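Local coordinates for hypothetical protein DR_0824 (Deinococcus radiodurans, PDB 2IMR) that catalyses the zinc-dependent deamination of aminodeoxyfutalosine to futalosine in menaquinone biosynthesis, and to a lesser extent deaminates adenosine and several of its derivatives, at residues A[155-163]-A[197-208]; A[213-221]-A[267-276]. All coordinates share one frame; numbering follows the deposited sequence.

Overall arrangement
Both contacts belong to the amidohydrolase barrel and follow one another along the chain, interaction 1 closing at L208 before interaction 2 opens at H213. Strand 206-212 joins them: its start takes part in interaction 1, and beyond its end the chain runs through the loop of interaction 2 into helix 220-233. Their centres lie about 28 Å apart and their nearest atoms about 12 Å, so they do not touch. Interaction 1 packs outer helices against the barrel wall formed by strands 170-176 and 206-212. Interaction 2, at the C-terminal end of strand 206-212, shapes the loop that carries H213, a predicted substrate-binding residue, beside the zinc ligand H240.

Interaction 1 (A[155-163]-A[197-208]); sequences APEVMDALL and RWRRLERPGLRL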
loop_
_atom_site.group_PDB
_atom_site.type_symbol
_atom_site.label_atom_id
_atom_site.label_comp_id
_atom_site.label_asym_id
_atom_site.label_seq_id
_atom_site.Cartn_x
_atom_site.Cartn_y
_atom_site.Cartn_z
ATOM N N ALA A 155 -7.598 -12.592 -10.103
ATOM C CA ALA A 155 -7.864 -13.357 -11.320
ATOM C C ALA A 155 -6.745 -13.275 -12.348
ATOM O O ALA A 155 -6.312 -12.192 -12.717
ATOM C CB ALA A 155 -9.184 -12.894 -11.953
ATOM N N PRO A 156 -6.261 -14.433 -12.825
ATOM C CA PRO A 156 -5.191 -14.458 -13.825
ATOM C C PRO A 156 -5.523 -13.613 -15.064
ATOM O O PRO A 156 -4.651 -12.951 -15.629
ATOM C CB PRO A 156 -5.067 -15.942 -14.153
ATOM C CG PRO A 156 -5.365 -16.590 -12.834
ATOM C CD PRO A 156 -6.564 -15.794 -12.342
ATOM N N GLU A 157 -6.783 -13.634 -15.485
ATOM C CA GLU A 157 -7.192 -12.864 -16.656
ATOM C C GLU A 157 -7.071 -11.365 -16.411
ATOM O O GLU A 157 -6.878 -10.591 -17.346
ATOM C CB GLU A 157 -8.621 -13.232 -17.069
ATOM C CG GLU A 157 -8.680 -14.509 -17.895
ATOM C CD GLU A 157 -10.065 -14.815 -18.433
ATOM O OE1 GLU A 157 -10.730 -13.889 -18.946
ATOM O OE2 GLU A 157 -10.479 -15.989 -18.355
ATOM N N VAL A 158 -7.194 -10.955 -15.152
ATOM C CA VAL A 158 -7.052 -9.549 -14.813
ATOM C C VAL A 158 -5.576 -9.195 -14.949
ATOM O O VAL A 158 -5.236 -8.142 -15.488
ATOM C CB VAL A 158 -7.549 -9.263 -13.377
ATOM C CG1 VAL A 158 -7.042 -7.906 -12.889
ATOM C CG2 VAL A 158 -9.066 -9.291 -13.364
ATOM N N MET A 159 -4.697 -10.083 -14.484
ATOM C CA MET A 159 -3.264 -9.827 -14.606
ATOM C C MET A 159 -2.917 -9.678 -16.086
ATOM O O MET A 159 -2.156 -8.784 -16.465
ATOM C CB MET A 159 -2.438 -10.967 -14.001
ATOM C CG MET A 159 -0.927 -10.722 -14.069
ATOM S SD MET A 159 -0.357 -9.340 -13.035
ATOM C CE MET A 159 -0.077 -10.193 -11.449
ATOM N N ASP A 160 -3.465 -10.556 -16.924
ATOM C CA ASP A 160 -3.199 -10.482 -18.359
ATOM C C ASP A 160 -3.549 -9.092 -18.890
ATOM O O ASP A 160 -2.774 -8.479 -19.624
ATOM C CB ASP A 160 -4.020 -11.521 -19.137
ATOM C CG ASP A 160 -3.567 -12.953 -18.883
ATOM O OD1 ASP A 160 -2.369 -13.167 -18.602
ATOM O OD2 ASP A 160 -4.411 -13.866 -18.988
ATOM N N ALA A 161 -4.722 -8.599 -18.506
ATOM C CA ALA A 161 -5.189 -7.292 -18.957
ATOM C C ALA A 161 -4.387 -6.114 -18.408
ATOM O O ALA A 161 -3.985 -5.228 -19.162
ATOM C CB ALA A 161 -6.660 -7.120 -18.597
ATOM N N LEU A 162 -4.159 -6.095 -17.098
ATOM C CA LEU A 162 -3.428 -4.986 -16.486
ATOM C C LEU A 162 -1.969 -4.919 -16.911
ATOM O O LEU A 162 -1.405 -3.836 -17.089
ATOM C CB LEU A 162 -3.524 -5.073 -14.963
ATOM C CG LEU A 162 -4.954 -5.017 -14.409
ATOM C CD1 LEU A 162 -4.918 -5.045 -12.888
ATOM C CD2 LEU A 162 -5.644 -3.748 -14.896
ATOM N N LEU A 163 -1.360 -6.083 -17.082
ATOM C CA LEU A 163 0.031 -6.145 -17.483
ATOM C C LEU A 163 0.211 -5.456 -18.840
ATOM O O LEU A 163 1.289 -4.956 -19.153
ATOM C CB LEU A 163 0.463 -7.613 -17.540
ATOM C CG LEU A 163 1.899 -7.992 -17.171
ATOM C CD1 LEU A 163 2.371 -7.231 -15.933
ATOM C CD2 LEU A 163 1.943 -9.503 -16.933
ATOM N N ARG A 197 5.468 -17.112 -16.738
ATOM C CA ARG A 197 4.851 -16.697 -17.989
ATOM C C ARG A 197 4.762 -15.170 -18.047
ATOM O O ARG A 197 5.169 -14.547 -19.029
ATOM C CB ARG A 197 3.449 -17.309 -18.101
ATOM C CG ARG A 197 2.842 -17.241 -19.490
ATOM C CD ARG A 197 1.383 -17.681 -19.497
ATOM N NE ARG A 197 0.523 -16.699 -18.840
ATOM C CZ ARG A 197 -0.807 -16.700 -18.898
ATOM N NH1 ARG A 197 -1.447 -17.637 -19.588
ATOM N NH2 ARG A 197 -1.498 -15.759 -18.270
ATOM N N TRP A 198 4.239 -14.568 -16.983
ATOM C CA TRP A 198 4.083 -13.119 -16.928
ATOM C C TRP A 198 5.399 -12.349 -16.864
ATOM O O TRP A 198 5.488 -11.231 -17.374
ATOM C CB TRP A 198 3.208 -12.723 -15.732
ATOM C CG TRP A 198 1.768 -13.134 -15.869
ATOM C CD1 TRP A 198 1.005 -13.086 -17.002
ATOM C CD2 TRP A 198 0.911 -13.628 -14.830
ATOM N NE1 TRP A 198 -0.271 -13.520 -16.733
ATOM C CE2 TRP A 198 -0.357 -13.859 -15.407
ATOM C CE3 TRP A 198 1.095 -13.895 -13.464
ATOM C CZ2 TRP A 198 -1.444 -14.348 -14.668
ATOM C CZ3 TRP A 198 0.015 -14.383 -12.726
ATOM C CH2 TRP A 198 -1.241 -14.604 -13.335
ATOM N N ARG A 199 6.414 -12.939 -16.238
ATOM C CA ARG A 199 7.710 -12.278 -16.104
ATOM C C ARG A 199 8.292 -11.902 -17.467
ATOM O O ARG A 199 9.069 -10.955 -17.577
ATOM C CB ARG A 199 8.692 -13.178 -15.342
ATOM C CG ARG A 199 9.884 -12.429 -14.748
ATOM C CD ARG A 199 9.414 -11.393 -13.735
ATOM N NE ARG A 199 10.500 -10.609 -13.148
ATOM C CZ ARG A 199 11.492 -11.116 -12.422
ATOM N NH1 ARG A 199 11.558 -12.420 -12.188
ATOM N NH2 ARG A 199 12.412 -10.309 -11.908
ATOM N N ARG A 200 7.901 -12.639 -18.502
ATOM C CA ARG A 200 8.378 -12.382 -19.860
ATOM C C ARG A 200 7.637 -11.211 -20.501
ATOM O O ARG A 200 8.139 -10.582 -21.434
ATOM C CB ARG A 200 8.179 -13.625 -20.729
ATOM C CG ARG A 200 8.817 -14.883 -20.173
ATOM C CD ARG A 200 8.198 -16.128 -20.795
ATOM N NE ARG A 200 8.592 -17.331 -20.068
ATOM C CZ ARG A 200 7.798 -18.381 -19.866
ATOM N NH1 ARG A 200 6.557 -18.379 -20.337
ATOM N NH2 ARG A 200 8.243 -19.429 -19.183
ATOM N N LEU A 201 6.442 -10.923 -19.996
ATOM C CA LEU A 201 5.616 -9.844 -20.535
ATOM C C LEU A 201 5.840 -8.536 -19.798
ATOM O O LEU A 201 5.402 -7.474 -20.233
ATOM C CB LEU A 201 4.141 -10.239 -20.450
ATOM C CG LEU A 201 3.813 -11.574 -21.117
ATOM C CD1 LEU A 201 2.326 -11.861 -20.992
ATOM C CD2 LEU A 201 4.225 -11.527 -22.580
ATOM N N GLU A 202 6.532 -8.630 -18.671
ATOM C CA GLU A 202 6.844 -7.481 -17.836
ATOM C C GLU A 202 7.698 -6.456 -18.590
ATOM O O GLU A 202 8.634 -6.818 -19.304
ATOM C CB GLU A 202 7.561 -7.998 -16.584
ATOM C CG GLU A 202 8.441 -7.022 -15.854
ATOM C CD GLU A 202 9.124 -7.685 -14.677
ATOM O OE1 GLU A 202 8.415 -8.076 -13.727
ATOM O OE2 GLU A 202 10.365 -7.831 -14.706
ATOM N N ARG A 203 7.359 -5.176 -18.450
ATOM C CA ARG A 203 8.117 -4.120 -19.112
ATOM C C ARG A 203 8.568 -3.042 -18.132
ATOM O O ARG A 203 8.111 -2.996 -16.988
ATOM C CB ARG A 203 7.299 -3.502 -20.255
ATOM C CG ARG A 203 5.887 -3.052 -19.899
ATOM C CD ARG A 203 5.848 -1.652 -19.310
ATOM N NE ARG A 203 4.473 -1.169 -19.184
ATOM C CZ ARG A 203 4.126 -0.020 -18.611
ATOM N NH1 ARG A 203 5.056 0.780 -18.102
ATOM N NH2 ARG A 203 2.849 0.331 -18.541
ATOM N N PRO A 204 9.493 -2.168 -18.563
ATOM C CA PRO A 204 10.001 -1.091 -17.707
ATOM C C PRO A 204 8.888 -0.192 -17.172
ATOM O O PRO A 204 8.122 0.387 -17.944
ATOM C CB PRO A 204 10.949 -0.334 -18.633
ATOM C CG PRO A 204 11.451 -1.412 -19.551
ATOM C CD PRO A 204 10.187 -2.168 -19.865
ATOM N N GLY A 205 8.801 -0.083 -15.851
ATOM C CA GLY A 205 7.785 0.764 -15.253
ATOM C C GLY A 205 6.608 0.024 -14.650
ATOM O O GLY A 205 5.908 0.570 -13.800
ATOM N N LEU A 206 6.381 -1.209 -15.092
ATOM C CA LEU A 206 5.277 -2.021 -14.584
ATOM C C LEU A 206 5.809 -3.432 -14.381
ATOM O O LEU A 206 5.910 -4.212 -15.331
ATOM C CB LEU A 206 4.120 -2.031 -15.586
ATOM C CG LEU A 206 2.793 -2.637 -15.120
ATOM C CD1 LEU A 206 2.275 -1.877 -13.906
ATOM C CD2 LEU A 206 1.781 -2.581 -16.259
ATOM N N ARG A 207 6.145 -3.756 -13.138
ATOM C CA ARG A 207 6.714 -5.057 -12.821
ATOM C C ARG A 207 5.777 -6.028 -12.114
ATOM O O ARG A 207 4.779 -5.637 -11.501
ATOM C CB ARG A 207 7.968 -4.865 -11.972
ATOM C CG ARG A 207 7.675 -4.189 -10.660
ATOM C CD ARG A 207 8.923 -3.959 -9.834
ATOM N NE ARG A 207 8.552 -3.445 -8.521
ATOM C CZ ARG A 207 9.416 -3.121 -7.565
ATOM N NH1 ARG A 207 10.722 -3.254 -7.769
ATOM N NH2 ARG A 207 8.967 -2.671 -6.401
ATOM N N LEU A 208 6.127 -7.305 -12.204
ATOM C CA LEU A 208 5.349 -8.371 -11.589
ATOM C C LEU A 208 5.806 -8.593 -10.154
ATOM O O LEU A 208 7.002 -8.534 -9.856
ATOM C CB LEU A 208 5.522 -9.665 -12.384
ATOM C CG LEU A 208 4.836 -10.908 -11.817
ATOM C CD1 LEU A 208 3.318 -10.721 -11.859
ATOM C CD2 LEU A 208 5.246 -12.128 -12.633
HETATM O O HOH W 1 2.170 -2.340 -20.311
#
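W198 reaches across to helix 156-163 and sits as a knob among P156, M159, D160 and L163. Its CG lies anti to the carbonyl carbon (chi1 -69°), which lays one face of the indole against M159. CG of M159 stands over the middle of the six-membered ring, 3.5 Å from its centroid, in a CH-pi contact, while SD follows above the same face at a longer distance, a Met-aromatic contact. Bends at chi2 and chi3 then turn the methionine methyl to L208, whose CD1 comes within 3.5 Å of M159 CE, tight for two carbons.

A hydrogen bond holds the indole edge: W198 NE1 donates to D160 OD1 at 2.8 Å and 164°, the acceptor lying near the ring plane and the carboxylate turned 69° from it. The same oxygen forms a salt bridge with R197 NH2, also 2.8 Å away, so one carboxylate oxygen serves two neighbouring donors. With alanine in place of W198, D160 OD1 would probably lose its indole donor and keep only the R197 bridge of this contact, and M159 CG would lose the ring face it lies on.

Further along, L163 CD2 meets W198 CB at 3.7 Å and also touches L201. L206 CD2 approaches the carbonyl oxygens of L162 and L163. A water bridges the segments here, donating to L163 O and accepting from R203 NE at 2.8 Å.

In the surrounding fold, M159, L162 and L163 pack on L172 of strand 170-176, and F174 of that strand meets W198 edge-to-face. V158 and A161 pack on helix 130-143, while backbone bonds from R207 to G170 and L172 tie strand 206-212 to strand 170-176. The contact thus joins successive beta-alpha units on the outer side of the barrel.

Interaction 2 (A[213-221]-A[267-276]); sequences HTPFTVSHR and YPHTLAEVIG
H220 and F216 both carry CG between the backbone N and the carbonyl carbon (chi1 60° and 59°), and these torsions direct their rings to different parts of segment 267-276. The imidazole of H220 lies against the end of helix 271-275, with CD2 3.2 Å from G276 N. There a side chain on G276 would clash with the ring, and its positive phi also favours glycine. H220 N donates to V274 O at 2.8 Å, and S219 CA adds a CA-H...O contact to this oxygen. A water also links H220 NE2 with E273 O.

The phenyl ring of F216 presents its edge to Y267 OH, 3.7 Å from CE1, and its CB meets L271 CD1. F216 O faces the edge of the tyrosine ring, 3.3 Å from CE2; this buried oxygen has no hydrogen-bonding partner in the model. T217 CG2 touches the tyrosine OH, which is bonded to A111 O.

T214 OG1 accepts from F216 N in an ST turn and also bonds to T217 OG1, which in turn bonds to H213 ND1 at 2.7 Å. This hydroxyl chain ties the loop fold to H213, a predicted substrate-binding residue whose carbonyl bonds to the zinc ligand H240. The loop follows strand 206-212 at its C-terminal end, the side on which barrels of the amidohydrolase family carry their active site.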
loop_
_atom_site.group_PDB
_atom_site.type_symbol
_atom_site.label_atom_id
_atom_site.label_comp_id
_atom_site.label_asym_id
_atom_site.label_seq_id
_atom_site.Cartn_x
_atom_site.Cartn_y
_atom_site.Cartn_z
ATOM N N HIS A 213 -1.285 -13.886 0.691
ATOM C CA HIS A 213 -2.420 -13.193 1.313
ATOM C C HIS A 213 -2.217 -12.667 2.736
ATOM O O HIS A 213 -2.179 -11.453 2.957
ATOM C CB HIS A 213 -3.659 -14.098 1.259
ATOM C CG HIS A 213 -4.939 -13.403 1.614
ATOM N ND1 HIS A 213 -5.880 -13.965 2.450
ATOM C CD2 HIS A 213 -5.454 -12.218 1.208
ATOM C CE1 HIS A 213 -6.923 -13.158 2.542
ATOM N NE2 HIS A 213 -6.690 -12.091 1.797
ATOM N N THR A 214 -2.119 -13.577 3.699
ATOM C CA THR A 214 -1.919 -13.205 5.096
ATOM C C THR A 214 -1.118 -14.315 5.757
ATOM O O THR A 214 -0.884 -15.363 5.152
ATOM C CB THR A 214 -3.247 -13.089 5.872
ATOM O OG1 THR A 214 -3.822 -14.394 6.022
ATOM C CG2 THR A 214 -4.242 -12.167 5.139
ATOM N N PRO A 215 -0.695 -14.106 7.014
ATOM C CA PRO A 215 0.078 -15.149 7.694
ATOM C C PRO A 215 -0.783 -16.345 8.101
ATOM O O PRO A 215 -0.254 -17.395 8.458
ATOM C CB PRO A 215 0.646 -14.429 8.922
ATOM C CG PRO A 215 0.627 -12.970 8.536
ATOM C CD PRO A 215 -0.676 -12.851 7.786
ATOM N N PHE A 216 -2.106 -16.191 8.054
ATOM C CA PHE A 216 -2.987 -17.283 8.455
ATOM C C PHE A 216 -3.818 -17.916 7.343
ATOM O O PHE A 216 -4.537 -18.883 7.589
ATOM C CB PHE A 216 -3.897 -16.831 9.605
ATOM C CG PHE A 216 -4.760 -15.651 9.273
ATOM C CD1 PHE A 216 -6.039 -15.832 8.754
ATOM C CD2 PHE A 216 -4.293 -14.356 9.476
ATOM C CE1 PHE A 216 -6.843 -14.736 8.443
ATOM C CE2 PHE A 216 -5.091 -13.253 9.167
ATOM C CZ PHE A 216 -6.368 -13.445 8.650
ATOM N N THR A 217 -3.729 -17.377 6.126
ATOM C CA THR A 217 -4.461 -17.959 5.001
ATOM C C THR A 217 -3.466 -18.594 4.026
ATOM O O THR A 217 -3.827 -19.009 2.921
ATOM C CB THR A 217 -5.310 -16.905 4.252
ATOM O OG1 THR A 217 -4.476 -15.822 3.832
ATOM C CG2 THR A 217 -6.411 -16.375 5.152
ATOM N N VAL A 218 -2.208 -18.666 4.454
ATOM C CA VAL A 218 -1.133 -19.264 3.659
ATOM C C VAL A 218 -0.349 -20.133 4.642
ATOM O O VAL A 218 0.112 -19.635 5.662
ATOM C CB VAL A 218 -0.187 -18.181 3.070
ATOM C CG1 VAL A 218 0.970 -18.838 2.303
ATOM C CG2 VAL A 218 -0.972 -17.260 2.133
ATOM N N SER A 219 -0.212 -21.425 4.351
ATOM C CA SER A 219 0.515 -22.312 5.258
ATOM C C SER A 219 1.970 -21.867 5.400
ATOM O O SER A 219 2.517 -21.207 4.514
ATOM C CB SER A 219 0.462 -23.767 4.759
ATOM O OG SER A 219 1.229 -23.940 3.575
ATOM N N HIS A 220 2.597 -22.227 6.517
ATOM C CA HIS A 220 3.987 -21.847 6.744
ATOM C C HIS A 220 4.870 -22.329 5.593
ATOM O O HIS A 220 5.767 -21.616 5.145
ATOM C CB HIS A 220 4.484 -22.423 8.078
ATOM C CG HIS A 220 4.419 -23.918 8.159
ATOM N ND1 HIS A 220 5.472 -24.732 7.795
ATOM C CD2 HIS A 220 3.423 -24.746 8.550
ATOM C CE1 HIS A 220 5.126 -25.996 7.961
ATOM N NE2 HIS A 220 3.888 -26.033 8.418
ATOM N N ARG A 221 4.603 -23.536 5.106
ATOM C CA ARG A 221 5.384 -24.092 4.008
ATOM C C ARG A 221 5.235 -23.272 2.724
ATOM O O ARG A 221 6.227 -22.921 2.086
ATOM C CB ARG A 221 4.971 -25.543 3.755
ATOM C CG ARG A 221 5.789 -26.218 2.671
ATOM C CD ARG A 221 5.412 -27.683 2.498
ATOM N NE ARG A 221 6.174 -28.294 1.411
ATOM C CZ ARG A 221 7.500 -28.392 1.394
ATOM N NH1 ARG A 221 8.216 -27.924 2.409
ATOM N NH2 ARG A 221 8.113 -28.946 0.357
ATOM N N TYR A 267 -10.197 -23.820 6.083
ATOM C CA TYR A 267 -8.938 -23.907 6.825
ATOM C C TYR A 267 -8.703 -25.250 7.510
ATOM O O TYR A 267 -9.630 -26.034 7.696
ATOM C CB TYR A 267 -8.915 -22.891 7.978
ATOM C CG TYR A 267 -8.967 -21.423 7.643
ATOM C CD1 TYR A 267 -10.181 -20.771 7.415
ATOM C CD2 TYR A 267 -7.800 -20.664 7.640
ATOM C CE1 TYR A 267 -10.224 -19.386 7.200
ATOM C CE2 TYR A 267 -7.829 -19.291 7.429
ATOM C CZ TYR A 267 -9.039 -18.658 7.210
ATOM O OH TYR A 267 -9.043 -17.301 7.001
ATOM N N PRO A 268 -7.444 -25.520 7.893
ATOM C CA PRO A 268 -7.118 -26.764 8.593
ATOM C C PRO A 268 -7.877 -26.616 9.918
ATOM O O PRO A 268 -8.374 -25.531 10.225
ATOM C CB PRO A 268 -5.610 -26.659 8.789
ATOM C CG PRO A 268 -5.173 -25.957 7.545
ATOM C CD PRO A 268 -6.217 -24.859 7.407
ATOM N N HIS A 269 -7.958 -27.675 10.714
ATOM C CA HIS A 269 -8.704 -27.613 11.964
ATOM C C HIS A 269 -8.129 -26.717 13.066
ATOM O O HIS A 269 -8.865 -26.280 13.949
ATOM C CB HIS A 269 -8.917 -29.032 12.497
ATOM C CG HIS A 269 -9.749 -29.894 11.594
ATOM N ND1 HIS A 269 -11.114 -29.745 11.473
ATOM C CD2 HIS A 269 -9.407 -30.906 10.762
ATOM C CE1 HIS A 269 -11.578 -30.630 10.609
ATOM N NE2 HIS A 269 -10.561 -31.347 10.162
ATOM N N THR A 270 -6.830 -26.440 13.016
ATOM C CA THR A 270 -6.197 -25.584 14.023
ATOM C C THR A 270 -5.255 -24.590 13.357
ATOM O O THR A 270 -4.710 -24.866 12.291
ATOM C CB THR A 270 -5.349 -26.395 15.030
ATOM O OG1 THR A 270 -4.280 -27.042 14.333
ATOM C CG2 THR A 270 -6.205 -27.442 15.744
ATOM N N LEU A 271 -5.056 -23.442 13.995
ATOM C CA LEU A 271 -4.150 -22.439 13.453
ATOM C C LEU A 271 -2.740 -23.022 13.490
ATOM O O LEU A 271 -1.921 -22.753 12.614
ATOM C CB LEU A 271 -4.201 -21.158 14.291
ATOM C CG LEU A 271 -3.258 -20.030 13.857
ATOM C CD1 LEU A 271 -3.570 -19.596 12.431
ATOM C CD2 LEU A 271 -3.405 -18.855 14.820
ATOM N N ALA A 272 -2.466 -23.828 14.511
ATOM C CA ALA A 272 -1.154 -24.444 14.655
ATOM C C ALA A 272 -0.774 -25.213 13.400
ATOM O O ALA A 272 0.388 -25.223 13.002
ATOM C CB ALA A 272 -1.137 -25.383 15.871
ATOM N N GLU A 273 -1.754 -25.865 12.781
ATOM C CA GLU A 273 -1.487 -26.630 11.571
ATOM C C GLU A 273 -1.134 -25.707 10.418
ATOM O O GLU A 273 -0.310 -26.046 9.575
ATOM C CB GLU A 273 -2.692 -27.505 11.216
ATOM C CG GLU A 273 -2.922 -28.621 12.228
ATOM C CD GLU A 273 -4.213 -29.369 12.000
ATOM O OE1 GLU A 273 -4.345 -30.015 10.936
ATOM O OE2 GLU A 273 -5.092 -29.307 12.885
ATOM N N VAL A 274 -1.748 -24.528 10.393
ATOM C CA VAL A 274 -1.464 -23.563 9.342
ATOM C C VAL A 274 -0.064 -22.978 9.469
ATOM O O VAL A 274 0.683 -22.941 8.491
ATOM C CB VAL A 274 -2.467 -22.387 9.364
ATOM C CG1 VAL A 274 -2.101 -21.372 8.281
ATOM C CG2 VAL A 274 -3.878 -22.905 9.162
ATOM N N ILE A 275 0.300 -22.533 10.672
ATOM C CA ILE A 275 1.600 -21.900 10.880
ATOM C C ILE A 275 2.766 -22.800 11.278
ATOM O O ILE A 275 3.911 -22.341 11.352
ATOM C CB ILE A 275 1.480 -20.739 11.895
ATOM C CG1 ILE A 275 1.025 -21.260 13.258
ATOM C CG2 ILE A 275 0.476 -19.720 11.374
ATOM C CD1 ILE A 275 1.012 -20.193 14.345
ATOM N N GLY A 276 2.481 -24.074 11.531
ATOM C CA GLY A 276 3.540 -25.012 11.865
ATOM C C GLY A 276 4.130 -24.911 13.256
ATOM O O GLY A 276 5.219 -25.431 13.513
HETATM O O HOH W 2 1.691 -27.750 9.625
#